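GGDEF family protein (Vibrio cholerae, PDB 5GZS) is a diguanylate cyclase, an enzyme that makes cyclic di-GMP, whose periplasmic solute-binding region binds arginine and probably tunes its activity. Local coordinates at residues 80-85 with 142-147; 86-91 with 153-158; 76-81 with 198-203. One frame throughout, in Å; residues are numbered along the deposited sequence.

Contact 1. Residues 80-85 with 142-147; sequences YLYSYG and NQLKPM. With ARG (arginine), chain B.
The ring of Tyr80 carries Leu144 on one face: CD1 of Leu144 stands 4.2 Å from the ring centroid and only 1° off the normal, a CH-pi contact over the centre. The other branch of Leu144 follows the same ring outward, its CD2 lying 3.7 Å from Tyr80 OH. The ring of Tyr82 has Tyr80 CB above one face, displaced toward the rim, and Leu144 CA at its edge near the ring plane. Leu144 thus fits between the two tyrosines of the strand. Its CG is anti to the backbone N (chi1 -170°), which lets the fork reach both rings, with CD1 also 3.8 Å from Tyr82 CE1.

Two further residues meet Tyr82 obliquely. Gln143 CB comes within 3.7 Å of Tyr82 CZ, while the amide of Gln143 leads off elsewhere. Met147, modelled as selenomethionine, brings CG to 3.3 Å from Tyr82 CD1; its SE is 5.3 Å from the ring centroid and 28° off the normal, a Met-aromatic contact. Tyr82 OH lies near Leu144 N at an angle too poor for a bond, and is hydrogen-bonded instead to Ala140 O; Tyr80 OH is bonded to Gln203. Both phenols therefore have polar partners within a buried, largely apolar interface.

At the start of residues 142-147, Asn142 OD1 approaches NH1 of the bound arginine to 3.6 Å. Helix 144-149 packed against the aromatic side of strand 79-83 is consistent with the alpha/beta lobe of a periplasmic solute-binding protein, here next to the ligand pocket.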
# COMPACT_ATOMS: atom_id res chain seq x y z
N TYR A 80 -12.83 -8.03 16.53
CA TYR A 80 -12.93 -6.57 16.69
C TYR A 80 -11.78 -5.99 17.49
O TYR A 80 -11.23 -6.63 18.42
CB TYR A 80 -14.27 -6.18 17.35
CG TYR A 80 -15.53 -6.71 16.67
CD1 TYR A 80 -16.02 -7.99 16.98
CD2 TYR A 80 -16.23 -5.94 15.75
CE1 TYR A 80 -17.15 -8.49 16.39
CE2 TYR A 80 -17.38 -6.43 15.14
CZ TYR A 80 -17.82 -7.72 15.47
OH TYR A 80 -18.94 -8.23 14.88
N LEU A 81 -11.41 -4.76 17.12
CA LEU A 81 -10.65 -3.88 18.00
C LEU A 81 -11.65 -3.12 18.87
O LEU A 81 -12.45 -2.32 18.35
CB LEU A 81 -9.78 -2.88 17.20
CG LEU A 81 -9.07 -1.81 18.05
CD1 LEU A 81 -8.05 -2.42 19.04
CD2 LEU A 81 -8.41 -0.81 17.14
N TYR A 82 -11.64 -3.39 20.17
CA TYR A 82 -12.46 -2.60 21.08
C TYR A 82 -11.68 -1.40 21.62
O TYR A 82 -10.54 -1.53 22.10
CB TYR A 82 -12.97 -3.46 22.24
CG TYR A 82 -13.79 -4.64 21.81
CD1 TYR A 82 -15.17 -4.53 21.65
CD2 TYR A 82 -13.19 -5.86 21.56
CE1 TYR A 82 -15.92 -5.61 21.25
CE2 TYR A 82 -13.92 -6.94 21.17
CZ TYR A 82 -15.29 -6.81 21.00
OH TYR A 82 -16.01 -7.91 20.62
N SER A 83 -12.28 -0.23 21.58
CA SER A 83 -11.54 0.95 22.00
C SER A 83 -12.47 2.12 22.27
O SER A 83 -13.52 2.28 21.64
CB SER A 83 -10.50 1.36 20.94
OG SER A 83 -11.09 1.76 19.70
N TYR A 84 -12.07 2.90 23.25
CA TYR A 84 -12.78 4.12 23.59
C TYR A 84 -12.50 5.08 22.44
O TYR A 84 -11.35 5.44 22.20
CB TYR A 84 -12.32 4.66 24.96
CG TYR A 84 -12.99 3.96 26.12
CD1 TYR A 84 -14.37 4.02 26.27
CD2 TYR A 84 -12.26 3.21 27.05
CE1 TYR A 84 -15.02 3.38 27.31
CE2 TYR A 84 -12.91 2.56 28.11
CZ TYR A 84 -14.30 2.65 28.23
OH TYR A 84 -15.00 2.03 29.25
N GLY A 85 -13.54 5.43 21.68
CA GLY A 85 -13.38 6.32 20.55
C GLY A 85 -13.35 5.66 19.18
O GLY A 85 -13.68 6.30 18.17
N ASN A 142 -17.81 -12.64 20.98
CA ASN A 142 -18.19 -12.90 22.38
C ASN A 142 -18.21 -11.65 23.26
O ASN A 142 -19.02 -11.53 24.19
CB ASN A 142 -17.24 -13.91 22.98
CG ASN A 142 -17.17 -15.19 22.18
OD1 ASN A 142 -16.69 -15.19 21.03
ND2 ASN A 142 -17.64 -16.28 22.76
N GLN A 143 -17.32 -10.72 22.97
CA GLN A 143 -17.20 -9.54 23.79
C GLN A 143 -18.05 -8.37 23.30
O GLN A 143 -18.22 -7.39 24.02
CB GLN A 143 -15.74 -9.10 23.85
CG GLN A 143 -14.78 -10.18 24.31
CD GLN A 143 -15.09 -10.71 25.70
OE1 GLN A 143 -15.66 -10.00 26.53
NE2 GLN A 143 -14.69 -11.96 25.97
N LEU A 144 -18.61 -8.48 22.10
CA LEU A 144 -19.24 -7.34 21.45
C LEU A 144 -20.37 -6.71 22.28
O LEU A 144 -20.32 -5.52 22.62
CB LEU A 144 -19.79 -7.74 20.08
CG LEU A 144 -20.24 -6.53 19.25
CD1 LEU A 144 -19.07 -5.57 19.08
CD2 LEU A 144 -20.76 -6.95 17.89
N LYS A 145 -21.39 -7.52 22.59
CA LYS A 145 -22.55 -7.01 23.31
C LYS A 145 -22.14 -6.46 24.71
O LYS A 145 -22.44 -5.31 25.01
CB LYS A 145 -23.63 -8.10 23.39
CG LYS A 145 -24.94 -7.69 24.08
CD LYS A 145 -25.95 -8.83 24.07
CE LYS A 145 -26.94 -8.61 22.95
NZ LYS A 145 -27.65 -9.83 22.45
N PRO A 146 -21.42 -7.24 25.53
CA PRO A 146 -21.08 -6.63 26.83
C PRO A 146 -20.15 -5.42 26.70
O PRO A 146 -20.29 -4.47 27.47
CB PRO A 146 -20.39 -7.76 27.60
CG PRO A 146 -19.93 -8.73 26.53
CD PRO A 146 -20.95 -8.64 25.44
N MSE A 147 -19.24 -5.45 25.73
CA MSE A 147 -18.29 -4.35 25.58
C MSE A 147 -18.98 -3.06 25.12
O MSE A 147 -18.73 -2.00 25.68
CB MSE A 147 -17.18 -4.73 24.60
CG MSE A 147 -15.84 -4.09 24.86
SE MSE A 147 -15.10 -4.57 26.58
CE MSE A 147 -13.56 -5.65 26.04
N ARG B . -10.44 -18.24 17.12
CA ARG B . -9.31 -17.69 17.86
C ARG B . -8.54 -18.78 18.58
O ARG B . -7.36 -18.64 18.89
CB ARG B . -9.80 -16.64 18.85
CG ARG B . -10.70 -17.19 19.94
CD ARG B . -11.37 -16.03 20.64
NE ARG B . -12.18 -16.45 21.76
CZ ARG B . -13.36 -17.05 21.64
NH1 ARG B . -13.87 -17.30 20.44
NH2 ARG B . -14.02 -17.40 22.74
OXT ARG B . -9.08 -19.84 18.87

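Contact 2. Residues 86-91 with 153-158; sequences GLRLPE and DVQLLN
Beyond the end of strand 79-83, which pairs antiparallel with strand 153-156, the loop toward strand 94-98 folds back along 153-156, and the two touching parts run 32° apart. Gly86 meets Asp153 first: Gly86 N is 3.8 Å from Asp153 CB, and the glycine takes a positive phi of 85° as the loop turns back. The carboxylate of Asp153 is also tied to its own strand, since Val154 N donates to Asp153 OD1 at 2.8 Å, on the anti side and somewhat out of the carboxylate plane.

Farther along, Gln155 stretches across to the loop. With CG anti to the backbone N (chi1 168°) and the chain extended beyond it, the side chain brings its amide carbon CD to 3.7 Å from Arg88 CG, with the amide end beside the Leu87 carbonyl. The loop has a bond of its own here: Arg88 N donates to Glu91 OE1 at 2.7 Å, meeting it from above the carboxylate plane.

The last touch is apolar. Leu89 and Leu157 reach toward each other tip to tip, with Leu89 CD1 4.0 Å from Leu157 CD2, and Leu161 and Tyr111 add to the packing round Leu89. Ser83 OG, accepting from Leu87 N, ties the loop back to the strand it left. A connecting loop laid over the outer strand of the antiparallel sheet 137-140, 79-83, 153-156 is consistent with a family 3 solute-binding lobe.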
# COMPACT_ATOMS: atom_id res chain seq x y z
N GLY A 86 -12.97 4.39 19.12
CA GLY A 86 -12.94 3.67 17.86
C GLY A 86 -11.66 3.87 17.08
O GLY A 86 -11.66 4.37 15.96
N LEU A 87 -10.54 3.47 17.68
CA LEU A 87 -9.25 3.68 17.05
C LEU A 87 -8.99 2.64 15.97
O LEU A 87 -9.82 1.76 15.73
CB LEU A 87 -8.16 3.65 18.11
CG LEU A 87 -8.39 4.71 19.18
CD1 LEU A 87 -7.58 4.43 20.43
CD2 LEU A 87 -8.03 6.06 18.60
N ARG A 88 -7.85 2.74 15.31
CA ARG A 88 -7.42 1.66 14.44
C ARG A 88 -6.17 1.02 15.02
O ARG A 88 -5.49 1.62 15.86
CB ARG A 88 -7.18 2.17 13.02
CG ARG A 88 -8.45 2.37 12.22
CD ARG A 88 -8.13 2.52 10.74
NE ARG A 88 -6.80 3.08 10.55
CZ ARG A 88 -6.32 3.51 9.38
NH1 ARG A 88 -7.08 3.46 8.29
NH2 ARG A 88 -5.09 4.01 9.31
N LEU A 89 -5.89 -0.21 14.61
CA LEU A 89 -4.63 -0.87 14.95
C LEU A 89 -3.42 0.05 14.79
O LEU A 89 -2.67 0.26 15.74
CB LEU A 89 -4.44 -2.12 14.10
CG LEU A 89 -5.48 -3.19 14.34
CD1 LEU A 89 -5.44 -4.21 13.24
CD2 LEU A 89 -5.18 -3.85 15.67
N PRO A 90 -3.22 0.63 13.60
CA PRO A 90 -1.98 1.41 13.52
C PRO A 90 -1.99 2.69 14.36
O PRO A 90 -1.22 3.60 14.07
CB PRO A 90 -1.87 1.74 12.03
CG PRO A 90 -3.29 1.80 11.57
CD PRO A 90 -4.02 0.75 12.36
N GLU A 91 -2.86 2.78 15.36
CA GLU A 91 -2.91 3.94 16.24
C GLU A 91 -2.60 3.57 17.69
O GLU A 91 -2.81 4.38 18.59
CB GLU A 91 -4.28 4.62 16.20
CG GLU A 91 -4.70 5.21 14.89
CD GLU A 91 -6.12 5.78 14.98
OE1 GLU A 91 -7.05 5.17 14.41
OE2 GLU A 91 -6.30 6.84 15.63
N ASP A 153 -16.35 1.33 21.52
CA ASP A 153 -16.59 1.24 20.09
C ASP A 153 -15.78 0.09 19.50
O ASP A 153 -14.85 -0.41 20.13
CB ASP A 153 -16.23 2.55 19.38
CG ASP A 153 -17.03 2.78 18.09
OD1 ASP A 153 -17.73 1.87 17.59
OD2 ASP A 153 -16.95 3.91 17.55
N VAL A 154 -16.15 -0.33 18.30
CA VAL A 154 -15.41 -1.39 17.64
C VAL A 154 -14.98 -0.97 16.25
O VAL A 154 -15.57 -0.08 15.64
CB VAL A 154 -16.24 -2.70 17.54
CG1 VAL A 154 -16.41 -3.25 18.86
CG2 VAL A 154 -17.57 -2.46 16.94
N GLN A 155 -13.91 -1.61 15.79
CA GLN A 155 -13.56 -1.66 14.39
C GLN A 155 -13.47 -3.17 14.02
O GLN A 155 -12.68 -3.92 14.61
CB GLN A 155 -12.25 -0.91 14.14
CG GLN A 155 -11.61 -1.12 12.76
CD GLN A 155 -10.09 -0.85 12.77
OE1 GLN A 155 -9.53 -0.40 13.78
NE2 GLN A 155 -9.42 -1.14 11.66
N LEU A 156 -14.33 -3.62 13.10
CA LEU A 156 -14.28 -4.99 12.60
C LEU A 156 -12.95 -5.23 11.93
O LEU A 156 -12.60 -4.52 10.98
CB LEU A 156 -15.41 -5.28 11.62
CG LEU A 156 -15.52 -6.75 11.20
CD1 LEU A 156 -15.66 -7.60 12.46
CD2 LEU A 156 -16.70 -7.02 10.25
N LEU A 157 -12.20 -6.20 12.42
CA LEU A 157 -10.88 -6.43 11.89
C LEU A 157 -10.85 -7.43 10.75
O LEU A 157 -9.82 -7.62 10.15
CB LEU A 157 -9.93 -6.91 13.01
CG LEU A 157 -9.67 -5.91 14.16
CD1 LEU A 157 -8.50 -6.34 14.98
CD2 LEU A 157 -9.46 -4.46 13.65
N ASN A 158 -11.98 -8.08 10.43
CA ASN A 158 -11.95 -9.24 9.50
C ASN A 158 -11.64 -8.85 8.07
O ASN A 158 -11.11 -9.64 7.31
CB ASN A 158 -13.28 -10.01 9.54
CG ASN A 158 -13.47 -10.77 10.83
OD1 ASN A 158 -13.99 -10.22 11.81
ND2 ASN A 158 -13.06 -12.03 10.85

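Contact 3. Residues 76-81 with 198-203; sequences IEYTYL and SIQKYQ. With ARG (arginine), chain B.
Tyr78 and Gln203 cross at about a right angle, yet their flat groups are nearly parallel, ring and amide planes being 17° apart. Gln203 CG lies over one face of the Tyr78 ring, 4.0 Å from its centroid, a CH-pi contact offset toward the rim. On the same side of the ring, Ile199 CG2 approaches obliquely, 3.7 Å from Tyr78 CE1. Gln200 crosses Tyr78 likewise at about a right angle, but with its amide turned well away from the ring plane. Tyr78 OH donates to Gln200 OE1 at 2.7 Å, coming from well above the carbonyl plane and not onto a lone pair. Glu77, facing away from the helix, binds the arginine ligand at both ends: OE1 accepts from the ligand N at 2.7 Å and OE2 from its NH1 at 2.8 Å.

Tyr80 meets Gln203 differently. Gln203 OE1 lies at the ring edge in the ring plane, and Tyr80 OH donates to it at 2.5 Å, tilted 21° from the carbonyl plane. Gln203 can serve both tyrosines because CG is placed between its backbone N and carbonyl carbon (chi1 59°) and the chain bends again at chi2. Its amide is gripped at both ends: OE1 accepts from Tyr80 OH and Arg207 NH1, and NE2 donates to Gln200 O at 3.1 Å. This should restrict its rotation, and Arg207 would probably polarise its carbonyl as an acceptor for the buried Tyr80 phenol.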
# COMPACT_ATOMS: atom_id res chain seq x y z
N ILE A 76 -16.45 -18.52 9.89
CA ILE A 76 -15.59 -17.41 10.25
C ILE A 76 -15.85 -16.99 11.70
O ILE A 76 -16.74 -17.51 12.36
CB ILE A 76 -15.77 -16.16 9.32
CG1 ILE A 76 -17.16 -15.53 9.50
CG2 ILE A 76 -15.49 -16.50 7.86
CD1 ILE A 76 -17.43 -14.41 8.56
N GLU A 77 -15.06 -16.04 12.18
CA GLU A 77 -15.23 -15.52 13.51
C GLU A 77 -15.08 -13.99 13.46
O GLU A 77 -14.02 -13.47 13.11
CB GLU A 77 -14.20 -16.15 14.45
CG GLU A 77 -14.24 -15.72 15.89
CD GLU A 77 -13.03 -16.26 16.65
OE1 GLU A 77 -11.90 -16.16 16.09
OE2 GLU A 77 -13.20 -16.79 17.78
N TYR A 78 -16.15 -13.28 13.77
CA TYR A 78 -16.08 -11.82 13.77
C TYR A 78 -15.10 -11.36 14.85
O TYR A 78 -15.18 -11.80 16.01
CB TYR A 78 -17.47 -11.21 13.97
CG TYR A 78 -18.34 -11.19 12.74
CD1 TYR A 78 -19.04 -12.32 12.34
CD2 TYR A 78 -18.47 -10.04 11.97
CE1 TYR A 78 -19.84 -12.29 11.22
CE2 TYR A 78 -19.26 -10.00 10.86
CZ TYR A 78 -19.94 -11.12 10.48
OH TYR A 78 -20.74 -11.08 9.35
N THR A 79 -14.17 -10.49 14.46
CA THR A 79 -13.07 -10.10 15.31
C THR A 79 -12.90 -8.59 15.33
O THR A 79 -12.86 -7.95 14.28
CB THR A 79 -11.75 -10.77 14.86
OG1 THR A 79 -11.86 -12.20 15.03
CG2 THR A 79 -10.55 -10.25 15.68
N TYR A 80 -12.83 -8.03 16.53
CA TYR A 80 -12.93 -6.57 16.69
C TYR A 80 -11.78 -5.99 17.49
O TYR A 80 -11.23 -6.63 18.42
CB TYR A 80 -14.27 -6.18 17.35
CG TYR A 80 -15.53 -6.71 16.67
CD1 TYR A 80 -16.02 -7.99 16.98
CD2 TYR A 80 -16.23 -5.94 15.75
CE1 TYR A 80 -17.15 -8.49 16.39
CE2 TYR A 80 -17.38 -6.43 15.14
CZ TYR A 80 -17.82 -7.72 15.47
OH TYR A 80 -18.94 -8.23 14.88
N LEU A 81 -11.41 -4.76 17.12
CA LEU A 81 -10.65 -3.88 18.00
C LEU A 81 -11.65 -3.12 18.87
O LEU A 81 -12.45 -2.32 18.35
CB LEU A 81 -9.78 -2.88 17.20
CG LEU A 81 -9.07 -1.81 18.05
CD1 LEU A 81 -8.05 -2.42 19.04
CD2 LEU A 81 -8.41 -0.81 17.14
N SER A 198 -27.29 -14.81 9.85
CA SER A 198 -27.88 -14.48 11.16
C SER A 198 -26.84 -13.83 12.05
O SER A 198 -27.16 -12.89 12.75
CB SER A 198 -28.52 -15.71 11.84
OG SER A 198 -27.58 -16.66 12.29
N ILE A 199 -25.59 -14.29 11.97
CA ILE A 199 -24.54 -13.69 12.76
C ILE A 199 -24.23 -12.27 12.32
O ILE A 199 -24.02 -11.38 13.15
CB ILE A 199 -23.24 -14.51 12.69
CG1 ILE A 199 -23.50 -15.94 13.12
CG2 ILE A 199 -22.18 -13.88 13.56
CD1 ILE A 199 -24.31 -16.04 14.41
N GLN A 200 -24.19 -12.05 11.00
CA GLN A 200 -23.96 -10.70 10.47
C GLN A 200 -25.06 -9.75 10.96
O GLN A 200 -24.78 -8.67 11.46
CB GLN A 200 -23.93 -10.73 8.95
CG GLN A 200 -24.04 -9.40 8.30
CD GLN A 200 -22.71 -8.90 7.82
OE1 GLN A 200 -21.78 -8.68 8.61
NE2 GLN A 200 -22.60 -8.74 6.50
N LYS A 201 -26.30 -10.20 10.84
CA LYS A 201 -27.46 -9.47 11.29
C LYS A 201 -27.34 -9.20 12.78
O LYS A 201 -27.67 -8.11 13.26
CB LYS A 201 -28.74 -10.27 10.96
CG LYS A 201 -30.07 -9.68 11.47
CD LYS A 201 -30.21 -8.21 11.07
CE LYS A 201 -31.64 -7.68 11.23
NZ LYS A 201 -31.73 -6.33 11.89
N TYR A 202 -26.84 -10.20 13.50
CA TYR A 202 -26.82 -10.13 14.94
C TYR A 202 -25.86 -9.06 15.36
O TYR A 202 -26.23 -8.20 16.14
CB TYR A 202 -26.45 -11.47 15.55
CG TYR A 202 -26.36 -11.46 17.06
CD1 TYR A 202 -25.19 -11.08 17.71
CD2 TYR A 202 -27.44 -11.87 17.84
CE1 TYR A 202 -25.10 -11.08 19.09
CE2 TYR A 202 -27.36 -11.87 19.24
CZ TYR A 202 -26.19 -11.48 19.85
OH TYR A 202 -26.10 -11.50 21.21
N GLN A 203 -24.63 -9.07 14.84
CA GLN A 203 -23.63 -8.10 15.32
C GLN A 203 -23.83 -6.71 14.71
O GLN A 203 -23.55 -5.71 15.36
CB GLN A 203 -22.20 -8.62 15.09
CG GLN A 203 -21.75 -8.94 13.66
CD GLN A 203 -21.31 -7.71 12.88
OE1 GLN A 203 -20.41 -6.97 13.28
NE2 GLN A 203 -21.97 -7.47 11.76
N ARG B . -10.44 -18.24 17.12
CA ARG B . -9.31 -17.69 17.86
C ARG B . -8.54 -18.78 18.58
O ARG B . -7.36 -18.64 18.89
CB ARG B . -9.80 -16.64 18.85
CG ARG B . -10.70 -17.19 19.94
CD ARG B . -11.37 -16.03 20.64
NE ARG B . -12.18 -16.45 21.76
CZ ARG B . -13.36 -17.05 21.64
NH1 ARG B . -13.87 -17.30 20.44
NH2 ARG B . -14.02 -17.40 22.74
OXT ARG B . -9.08 -19.84 18.87

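Contacts 1 and 3 are buried and start from the same strand, 79-83, sharing Tyr80: its ring face serves helix 144-149 and its hydroxyl serves helix 189-218. Leu144 and Gln203 also pack on each other, and Lys145 NZ bonds Tyr202 OH, so the two helices meet directly. Contact 2, only partly buried, sets the loop after strand 79-83 against the neighbouring strand 153-156, which pairs with 79-83 through backbone bonds such as Leu81 N to Gln155 O. Their chemistry differs accordingly: aromatic and apolar in contact 1, phenol-to-amide bonding in contact 3, glycine backbone, glutamine and a leucine pair in contact 2. Contacts 1 and 3 each include a pocket residue; contact 2 includes none.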